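Local coordinates for protein laminin subunit ALPHA-1 (Mus musculus, PDB 2JD4) that forms part of the basement-membrane protein laminin-111, its LG4-5 domain pair carrying bound magnesium ions and probably providing attachment sites at the cell surface, at residues G20-G25 against S188-C193; I51-S56 against I165-G170; G207-V212 against Q371-H376. The protein carries 4 engineered substitutions. One frame throughout, in Å; residues are numbered along the deposited sequence.

Two contacts in LG4 and one in LG5 illustrate how local pairings add up to a two-domain unit. Contact 2 is nested inside the loop closed by contact 1, and their centres lie about 10 Å apart. The disulfide between Cys168 and Cys193 joins them covalently, while His22 O and Ile169 N, 2.8 Å apart, probably form a hydrogen bond. Contact 3 follows in series, its centre about 16 Å from that of contact 1 and about 19 Å from that of contact 2. Its C-terminal end touches both: Phe374 packs on Asp191 and His376 on Pro166, where LG4 and LG5 meet. None of the three supplies a magnesium ligand.

Contact 1: G20-G25 against S188-C193; sequences GAHQFG and SAVDRC
Gln23 and Asp191 form a single antiparallel, hydrogen-bonded bridge, from which the chains soon diverge, the touching parts having end-to-end directions 124° apart. The two bonds of this pair are unequal. Gln23 N gives a nearly straight bond of 2.9 Å to Asp191 O. The return bond from Asp191 N to Gln23 O is weak at 3.3 Å. Farther along, one water bridges the backbones, donating to Ala21 O and accepting from Cys193 N.

Val190 spreads its two methyls over the neighbours of this bridge. With CG1 anti to the backbone N (chi1 176°), Val190 CG1 meets the His22 ring obliquely, 3.8 Å from ND1, and also touches Gln23 O. Val190 CG2 comes within 3.9 Å of Phe24 CE2, the two side chains lying alongside and pointing the same way. At the opposite end of the bridge Cys193 SG presses against the main chain, 3.3 Å from His22 C, and also touches the methyl of Ala21. Gln23 points toward the 188-193 segment, and a bend at chi2 (79°) brings its NE2 to 3.6 Å from Cys193 SG. Its amide therefore lies against the disulfide that Cys193 makes with Cys168.

Asp191 turns its carboxylate away and keeps it local: OD2 accepts from Arg192 N at 2.8 Å, on the anti side of the oxygen. Arg192 itself leads off to a cation-pi contact with Tyr17.

The chemistry is thus divided: backbone groups and a water supply the polar links across this pairing, methyls and sulfur supply the close packing, and the charged groups of Asp191 and Arg192 are directed elsewhere. With only one bridge present, the disulfide is likely to matter for holding the 188-193 loop against this part of LG4.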
loop_
_atom_site.group_PDB
_atom_site.type_symbol
_atom_site.label_atom_id
_atom_site.label_comp_id
_atom_site.label_asym_id
_atom_site.label_seq_id
_atom_site.Cartn_x
_atom_site.Cartn_y
_atom_site.Cartn_z
ATOM N N GLY A 20 -12.844 -15.698 -7.380
ATOM C CA GLY A 20 -11.914 -15.785 -8.492
ATOM C C GLY A 20 -11.130 -14.515 -8.780
ATOM O O GLY A 20 -10.897 -14.165 -9.942
ATOM N N ALA A 21 -10.739 -13.814 -7.725
ATOM C CA ALA A 21 -9.958 -12.594 -7.886
ATOM C C ALA A 21 -8.900 -12.590 -6.797
ATOM O O ALA A 21 -9.097 -13.194 -5.735
ATOM C CB ALA A 21 -10.850 -11.367 -7.764
ATOM N N HIS A 22 -7.783 -11.915 -7.051
ATOM C CA HIS A 22 -6.713 -11.861 -6.062
ATOM C C HIS A 22 -6.246 -10.429 -5.788
ATOM O O HIS A 22 -6.143 -9.611 -6.705
ATOM C CB HIS A 22 -5.526 -12.710 -6.545
ATOM C CG HIS A 22 -5.865 -14.156 -6.750
ATOM N ND1 HIS A 22 -5.771 -15.095 -5.745
ATOM C CD2 HIS A 22 -6.314 -14.820 -7.840
ATOM C CE1 HIS A 22 -6.146 -16.274 -6.207
ATOM N NE2 HIS A 22 -6.481 -16.135 -7.477
ATOM N N GLN A 23 -5.960 -10.138 -4.521
ATOM C CA GLN A 23 -5.477 -8.822 -4.129
ATOM C C GLN A 23 -3.964 -8.913 -3.945
ATOM O O GLN A 23 -3.481 -9.776 -3.219
ATOM C CB GLN A 23 -6.105 -8.372 -2.802
ATOM C CG GLN A 23 -5.623 -6.994 -2.325
ATOM C CD GLN A 23 -6.298 -5.842 -3.052
ATOM O OE1 GLN A 23 -5.873 -4.693 -2.939
ATOM N NE2 GLN A 23 -7.362 -6.145 -3.793
ATOM N N PHE A 24 -3.227 -8.024 -4.602
ATOM C CA PHE A 24 -1.776 -8.004 -4.485
ATOM C C PHE A 24 -1.340 -6.726 -3.764
ATOM O O PHE A 24 -2.174 -5.926 -3.337
ATOM C CB PHE A 24 -1.126 -8.087 -5.874
ATOM C CG PHE A 24 -1.469 -9.341 -6.626
ATOM C CD1 PHE A 24 -2.612 -9.400 -7.421
ATOM C CD2 PHE A 24 -0.665 -10.477 -6.517
ATOM C CE1 PHE A 24 -2.953 -10.577 -8.101
ATOM C CE2 PHE A 24 -0.993 -11.653 -7.188
ATOM C CZ PHE A 24 -2.143 -11.703 -7.983
ATOM N N GLY A 25 -0.033 -6.539 -3.617
ATOM C CA GLY A 25 0.459 -5.348 -2.945
ATOM C C GLY A 25 0.405 -5.366 -1.421
ATOM O O GLY A 25 0.730 -4.361 -0.792
ATOM N N SER A 188 3.191 -16.000 -2.888
ATOM C CA SER A 188 3.555 -15.402 -1.624
ATOM C C SER A 188 2.687 -14.200 -1.304
ATOM O O SER A 188 2.428 -13.364 -2.166
ATOM C CB SER A 188 5.031 -14.986 -1.627
ATOM O OG SER A 188 5.345 -14.271 -0.444
ATOM N N ALA A 189 2.217 -14.157 -0.060
ATOM C CA ALA A 189 1.415 -13.061 0.474
ATOM C C ALA A 189 0.256 -12.525 -0.353
ATOM O O ALA A 189 0.116 -11.312 -0.511
ATOM C CB ALA A 189 2.346 -11.899 0.853
ATOM N N VAL A 190 -0.586 -13.407 -0.873
ATOM C CA VAL A 190 -1.730 -12.956 -1.651
ATOM C C VAL A 190 -2.987 -13.086 -0.780
ATOM O O VAL A 190 -3.025 -13.902 0.142
ATOM C CB VAL A 190 -1.878 -13.797 -2.939
ATOM C CG1 VAL A 190 -3.130 -13.397 -3.688
ATOM C CG2 VAL A 190 -0.654 -13.572 -3.838
ATOM N N ASP A 191 -4.001 -12.266 -1.047
ATOM C CA ASP A 191 -5.243 -12.340 -0.274
ATOM C C ASP A 191 -6.447 -12.117 -1.195
ATOM O O ASP A 191 -6.294 -12.041 -2.420
ATOM C CB ASP A 191 -5.221 -11.304 0.854
ATOM C CG ASP A 191 -5.897 -11.802 2.127
ATOM O OD1 ASP A 191 -5.495 -11.349 3.218
ATOM O OD2 ASP A 191 -6.826 -12.637 2.043
ATOM N N ARG A 192 -7.637 -12.017 -0.607
ATOM C CA ARG A 192 -8.873 -11.817 -1.367
ATOM C C ARG A 192 -9.240 -10.346 -1.486
ATOM O O ARG A 192 -8.776 -9.519 -0.703
ATOM C CB ARG A 192 -10.012 -12.572 -0.684
ATOM C CG ARG A 192 -9.652 -14.002 -0.343
ATOM C CD ARG A 192 -10.278 -14.417 0.978
ATOM N NE ARG A 192 -11.472 -15.225 0.792
ATOM C CZ ARG A 192 -12.223 -15.682 1.787
ATOM N NH1 ARG A 192 -11.908 -15.404 3.042
ATOM N NH2 ARG A 192 -13.279 -16.434 1.524
ATOM N N CYS A 193 -10.079 -10.021 -2.468
ATOM C CA CYS A 193 -10.505 -8.647 -2.689
ATOM C C CYS A 193 -11.905 -8.410 -2.142
ATOM O O CYS A 193 -12.774 -9.273 -2.263
ATOM C CB CYS A 193 -10.561 -8.332 -4.180
ATOM S SG CYS A 193 -9.185 -8.949 -5.182
HETATM O O HOH W 1 -11.055 -12.214 -3.835
#

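Contact 2: I51-S56 against I165-G170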
loop_
_atom_site.group_PDB
_atom_site.type_symbol
_atom_site.label_atom_id
_atom_site.label_comp_id
_atom_site.label_asym_id
_atom_site.label_seq_id
_atom_site.Cartn_x
_atom_site.Cartn_y
_atom_site.Cartn_z
ATOM N N ILE A 51 -8.424 -5.168 -13.992
ATOM C CA ILE A 51 -7.759 -4.653 -12.811
ATOM C C ILE A 51 -8.540 -3.538 -12.129
ATOM O O ILE A 51 -9.287 -2.802 -12.769
ATOM C CB ILE A 51 -6.342 -4.159 -13.190
ATOM C CG1 ILE A 51 -5.533 -3.817 -11.936
ATOM C CG2 ILE A 51 -6.451 -2.961 -14.120
ATOM C CD1 ILE A 51 -4.044 -3.651 -12.210
ATOM N N ARG A 52 -8.375 -3.445 -10.814
ATOM C CA ARG A 52 -9.041 -2.433 -9.999
ATOM C C ARG A 52 -8.016 -1.958 -8.969
ATOM O O ARG A 52 -7.480 -2.768 -8.209
ATOM C CB ARG A 52 -10.247 -3.042 -9.288
ATOM C CG ARG A 52 -10.954 -2.080 -8.372
ATOM C CD ARG A 52 -11.109 -2.710 -7.008
ATOM N NE ARG A 52 -12.423 -3.283 -6.827
ATOM C CZ ARG A 52 -12.764 -4.058 -5.806
ATOM N NH1 ARG A 52 -11.875 -4.365 -4.868
ATOM N NH2 ARG A 52 -14.000 -4.515 -5.727
ATOM N N THR A 53 -7.767 -0.653 -8.920
ATOM C CA THR A 53 -6.751 -0.126 -8.007
ATOM C C THR A 53 -6.849 1.372 -7.684
ATOM O O THR A 53 -7.486 2.140 -8.401
ATOM C CB THR A 53 -5.355 -0.387 -8.610
ATOM O OG1 THR A 53 -4.337 0.084 -7.723
ATOM C CG2 THR A 53 -5.225 0.328 -9.957
ATOM N N PHE A 54 -6.203 1.774 -6.590
ATOM C CA PHE A 54 -6.149 3.176 -6.171
ATOM C C PHE A 54 -4.669 3.583 -6.167
ATOM O O PHE A 54 -4.335 4.747 -5.946
ATOM C CB PHE A 54 -6.687 3.367 -4.743
ATOM C CG PHE A 54 -8.176 3.177 -4.603
ATOM C CD1 PHE A 54 -8.695 1.997 -4.077
ATOM C CD2 PHE A 54 -9.053 4.201 -4.953
ATOM C CE1 PHE A 54 -10.068 1.840 -3.895
ATOM C CE2 PHE A 54 -10.428 4.056 -4.776
ATOM C CZ PHE A 54 -10.937 2.875 -4.246
ATOM N N ALA A 55 -3.791 2.611 -6.417
ATOM C CA ALA A 55 -2.348 2.837 -6.381
ATOM C C ALA A 55 -1.756 3.671 -7.508
ATOM O O ALA A 55 -2.345 3.825 -8.570
ATOM C CB ALA A 55 -1.626 1.492 -6.308
ATOM N N SER A 56 -0.565 4.201 -7.275
ATOM C CA SER A 56 0.083 5.003 -8.300
ATOM C C SER A 56 1.149 4.204 -9.047
ATOM O O SER A 56 1.475 4.527 -10.186
ATOM C CB SER A 56 0.708 6.261 -7.682
ATOM O OG SER A 56 1.839 5.929 -6.894
ATOM N N ILE A 165 2.104 -4.617 -7.201
ATOM C CA ILE A 165 1.038 -3.638 -7.425
ATOM C C ILE A 165 -0.091 -3.800 -6.395
ATOM O O ILE A 165 -0.593 -4.904 -6.195
ATOM C CB ILE A 165 0.436 -3.796 -8.861
ATOM C CG1 ILE A 165 -0.676 -2.772 -9.103
ATOM C CG2 ILE A 165 -0.135 -5.193 -9.044
ATOM C CD1 ILE A 165 -0.181 -1.391 -9.432
ATOM N N PRO A 166 -0.485 -2.706 -5.714
ATOM C CA PRO A 166 -1.567 -2.791 -4.724
ATOM C C PRO A 166 -2.878 -2.748 -5.497
ATOM O O PRO A 166 -3.448 -1.677 -5.699
ATOM C CB PRO A 166 -1.377 -1.525 -3.876
ATOM C CG PRO A 166 0.058 -1.135 -4.121
ATOM C CD PRO A 166 0.219 -1.418 -5.585
ATOM N N ALA A 167 -3.345 -3.908 -5.948
ATOM C CA ALA A 167 -4.579 -3.961 -6.720
ATOM C C ALA A 167 -5.183 -5.356 -6.739
ATOM O O ALA A 167 -4.517 -6.336 -6.407
ATOM C CB ALA A 167 -4.309 -3.512 -8.163
ATOM N N CYS A 168 -6.445 -5.419 -7.149
ATOM C CA CYS A 168 -7.169 -6.673 -7.278
ATOM C C CYS A 168 -7.128 -7.030 -8.755
ATOM O O CYS A 168 -7.373 -6.180 -9.610
ATOM C CB CYS A 168 -8.625 -6.505 -6.844
ATOM S SG CYS A 168 -9.573 -8.058 -6.957
ATOM N N ILE A 169 -6.814 -8.280 -9.058
ATOM C CA ILE A 169 -6.758 -8.718 -10.443
ATOM C C ILE A 169 -7.681 -9.914 -10.642
ATOM O O ILE A 169 -7.658 -10.862 -9.865
ATOM C CB ILE A 169 -5.325 -9.109 -10.852
ATOM C CG1 ILE A 169 -4.389 -7.908 -10.695
ATOM C CG2 ILE A 169 -5.309 -9.562 -12.308
ATOM C CD1 ILE A 169 -2.933 -8.214 -11.048
ATOM N N GLY A 170 -8.509 -9.848 -11.677
ATOM C CA GLY A 170 -9.423 -10.933 -11.952
ATOM C C GLY A 170 -8.764 -11.972 -12.838
ATOM O O GLY A 170 -7.593 -12.313 -12.653
HETATM O O HOH W 2 -5.283 0.238 -4.507
#
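Pro166 O is gripped twice, by the hydroxyl of Thr53 and by a water. Thr53 OG1 donates to Pro166 O at 2.8 Å, tilted from the carbonyl plane. The water donates to Pro166 O at 2.9 Å and also accepts from Phe54 N. The same hydroxyl of Thr53 accepts from Ala55 N, making an ST turn at residues 53-55. With OG1 anti to the backbone N (chi1 -178°), the hydroxyl reaches across to Pro166, itself the centre of an inverse gamma turn. Replacing Thr53 by a valine would probably leave Ala55 N without its acceptor, Pro166 O with the water alone, and the ST turn without the bond that defines it.

Packing beside these bonds is close. Thr53 CB meets Ala167 CB at 3.3 Å, tighter than usual for two carbons, and Ala55 CB sits against Pro166 CD at 3.5 Å. Ile51 lays its CG1 branch alongside the Ala167 methyl on the same face. Arg52 and Cys168, whose side chains lie on the other face of the sheet, form an antiparallel hydrogen-bonded pair, Cys168 N to Arg52 O measuring 3.0 Å. The Arg52 guanidinium goes on to Tyr194 O.

Strand 44-53 runs between two antiparallel neighbours in one sheet of the laminin G sandwich, 106-113 and 167-174, the latter paired in turn with 22-23.

Contact 3: G207-V212 against Q371-H376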
loop_
_atom_site.group_PDB
_atom_site.type_symbol
_atom_site.label_atom_id
_atom_site.label_comp_id
_atom_site.label_asym_id
_atom_site.label_seq_id
_atom_site.Cartn_x
_atom_site.Cartn_y
_atom_site.Cartn_z
ATOM N N GLY A 207 -3.456 -6.542 15.644
ATOM C CA GLY A 207 -2.010 -6.401 15.631
ATOM C C GLY A 207 -1.394 -5.036 15.378
ATOM O O GLY A 207 -1.747 -4.059 16.031
ATOM N N TYR A 208 -0.474 -4.976 14.414
ATOM C CA TYR A 208 0.240 -3.735 14.103
ATOM C C TYR A 208 1.111 -3.899 12.860
ATOM O O TYR A 208 1.218 -4.989 12.293
ATOM C CB TYR A 208 1.166 -3.395 15.275
ATOM C CG TYR A 208 2.154 -4.511 15.524
ATOM C CD1 TYR A 208 3.375 -4.548 14.857
ATOM C CD2 TYR A 208 1.813 -5.598 16.326
ATOM C CE1 TYR A 208 4.227 -5.639 14.970
ATOM C CE2 TYR A 208 2.659 -6.696 16.447
ATOM C CZ TYR A 208 3.857 -6.713 15.764
ATOM O OH TYR A 208 4.673 -7.821 15.839
ATOM N N ALA A 209 1.748 -2.804 12.456
ATOM C CA ALA A 209 2.670 -2.814 11.327
ATOM C C ALA A 209 3.903 -2.053 11.805
ATOM O O ALA A 209 3.771 -0.971 12.376
ATOM C CB ALA A 209 2.058 -2.121 10.128
ATOM N N ALA A 210 5.089 -2.626 11.602
ATOM C CA ALA A 210 6.341 -1.977 12.017
ATOM C C ALA A 210 7.195 -1.623 10.795
ATOM O O ALA A 210 7.465 -2.477 9.946
ATOM C CB ALA A 210 7.124 -2.889 12.967
ATOM N N LEU A 211 7.618 -0.364 10.723
ATOM C CA LEU A 211 8.417 0.151 9.604
ATOM C C LEU A 211 9.777 0.747 10.015
ATOM O O LEU A 211 9.962 1.189 11.150
ATOM C CB LEU A 211 7.620 1.237 8.867
ATOM C CG LEU A 211 6.442 0.875 7.952
ATOM C CD1 LEU A 211 5.537 -0.146 8.597
ATOM C CD2 LEU A 211 5.672 2.146 7.625
ATOM N N VAL A 212 10.708 0.780 9.064
ATOM C CA VAL A 212 12.046 1.331 9.281
ATOM C C VAL A 212 12.814 0.552 10.343
ATOM O O VAL A 212 13.045 1.039 11.455
ATOM C CB VAL A 212 11.986 2.813 9.705
ATOM C CG1 VAL A 212 13.369 3.446 9.564
ATOM C CG2 VAL A 212 10.972 3.564 8.855
ATOM N N GLN A 371 1.152 -7.743 11.378
ATOM C CA GLN A 371 0.189 -8.645 12.010
ATOM C C GLN A 371 -1.208 -8.020 12.000
ATOM O O GLN A 371 -1.406 -6.929 12.532
ATOM C CB GLN A 371 0.588 -8.923 13.466
ATOM C CG GLN A 371 2.034 -9.362 13.681
ATOM C CD GLN A 371 2.354 -10.694 13.031
ATOM O OE1 GLN A 371 1.596 -11.660 13.158
ATOM N NE2 GLN A 371 3.489 -10.758 12.340
ATOM N N GLY A 372 -2.176 -8.712 11.405
ATOM C CA GLY A 372 -3.532 -8.185 11.371
ATOM C C GLY A 372 -3.696 -6.850 10.663
ATOM O O GLY A 372 -4.576 -6.062 11.010
ATOM N N VAL A 373 -2.851 -6.598 9.667
ATOM C CA VAL A 373 -2.897 -5.357 8.893
ATOM C C VAL A 373 -2.823 -5.734 7.417
ATOM O O VAL A 373 -2.062 -6.625 7.045
ATOM C CB VAL A 373 -1.710 -4.431 9.241
ATOM C CG1 VAL A 373 -1.764 -3.163 8.392
ATOM C CG2 VAL A 373 -1.747 -4.088 10.724
ATOM N N PHE A 374 -3.597 -5.045 6.581
ATOM C CA PHE A 374 -3.658 -5.354 5.154
ATOM C C PHE A 374 -3.433 -4.098 4.306
ATOM O O PHE A 374 -4.369 -3.478 3.818
ATOM C CB PHE A 374 -5.020 -5.998 4.860
ATOM C CG PHE A 374 -5.359 -7.134 5.804
ATOM C CD1 PHE A 374 -5.866 -6.871 7.077
ATOM C CD2 PHE A 374 -5.121 -8.448 5.445
ATOM C CE1 PHE A 374 -6.125 -7.907 7.974
ATOM C CE2 PHE A 374 -5.373 -9.496 6.335
ATOM C CZ PHE A 374 -5.877 -9.222 7.602
ATOM N N PRO A 375 -2.161 -3.722 4.110
ATOM C CA PRO A 375 -1.808 -2.532 3.333
ATOM C C PRO A 375 -2.474 -2.354 1.983
ATOM O O PRO A 375 -2.461 -3.258 1.146
ATOM C CB PRO A 375 -0.278 -2.605 3.234
ATOM C CG PRO A 375 0.036 -4.026 3.465
ATOM C CD PRO A 375 -0.957 -4.477 4.494
ATOM N N HIS A 376 -3.074 -1.178 1.811
ATOM C CA HIS A 376 -3.734 -0.773 0.578
ATOM C C HIS A 376 -5.091 -1.419 0.308
ATOM O O HIS A 376 -5.747 -1.085 -0.679
ATOM C CB HIS A 376 -2.789 -1.000 -0.615
ATOM C CG HIS A 376 -1.468 -0.302 -0.475
ATOM N ND1 HIS A 376 -1.352 1.068 -0.400
ATOM C CD2 HIS A 376 -0.207 -0.790 -0.378
ATOM C CE1 HIS A 376 -0.079 1.397 -0.261
ATOM N NE2 HIS A 376 0.637 0.288 -0.246
HETATM O O HOH W 3 -4.773 -4.996 13.526
#
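Tyr208 and Gln371 satisfy each other's backbone polar groups as an antiparallel hydrogen-bonded pair. Gln371 N donates to Tyr208 O at 2.9 Å. In return Tyr208 N reaches Gln371 O at the same 2.9 Å, but with a bent N-H...O angle of 132°. Gln371 O also receives a CA-H...O contact from Gly207, whose CA is 3.2 Å away; a side chain at Gly207 would run into that oxygen. A water completes this end, accepting from Gly207 N and donating to Gly372 O at 2.7 Å.

In the beta-sandwich of LG5 the chain turns a corner at Gln371 and Gly372, and strand 369-374 pairs both with 207-212 and with 201-204, Gly372 bonding through its backbone to Glu204. Gly372 takes positive phi there. Beyond the corner Val373 turns CG2 back over the Tyr208 carbonyl, 3.5 Å from its O, and also touches Ala209 CB.

The Tyr208 and Gln371 side chains run side by side, CG of the glutamine 3.7 Å from the phenol OH, ring and amide planes 42° apart. Both polar ends find the same carboxylate: Tyr208 OH is hydrogen-bonded to Asp369 OD2, and Gln371 NE2 to Asp369 OD1.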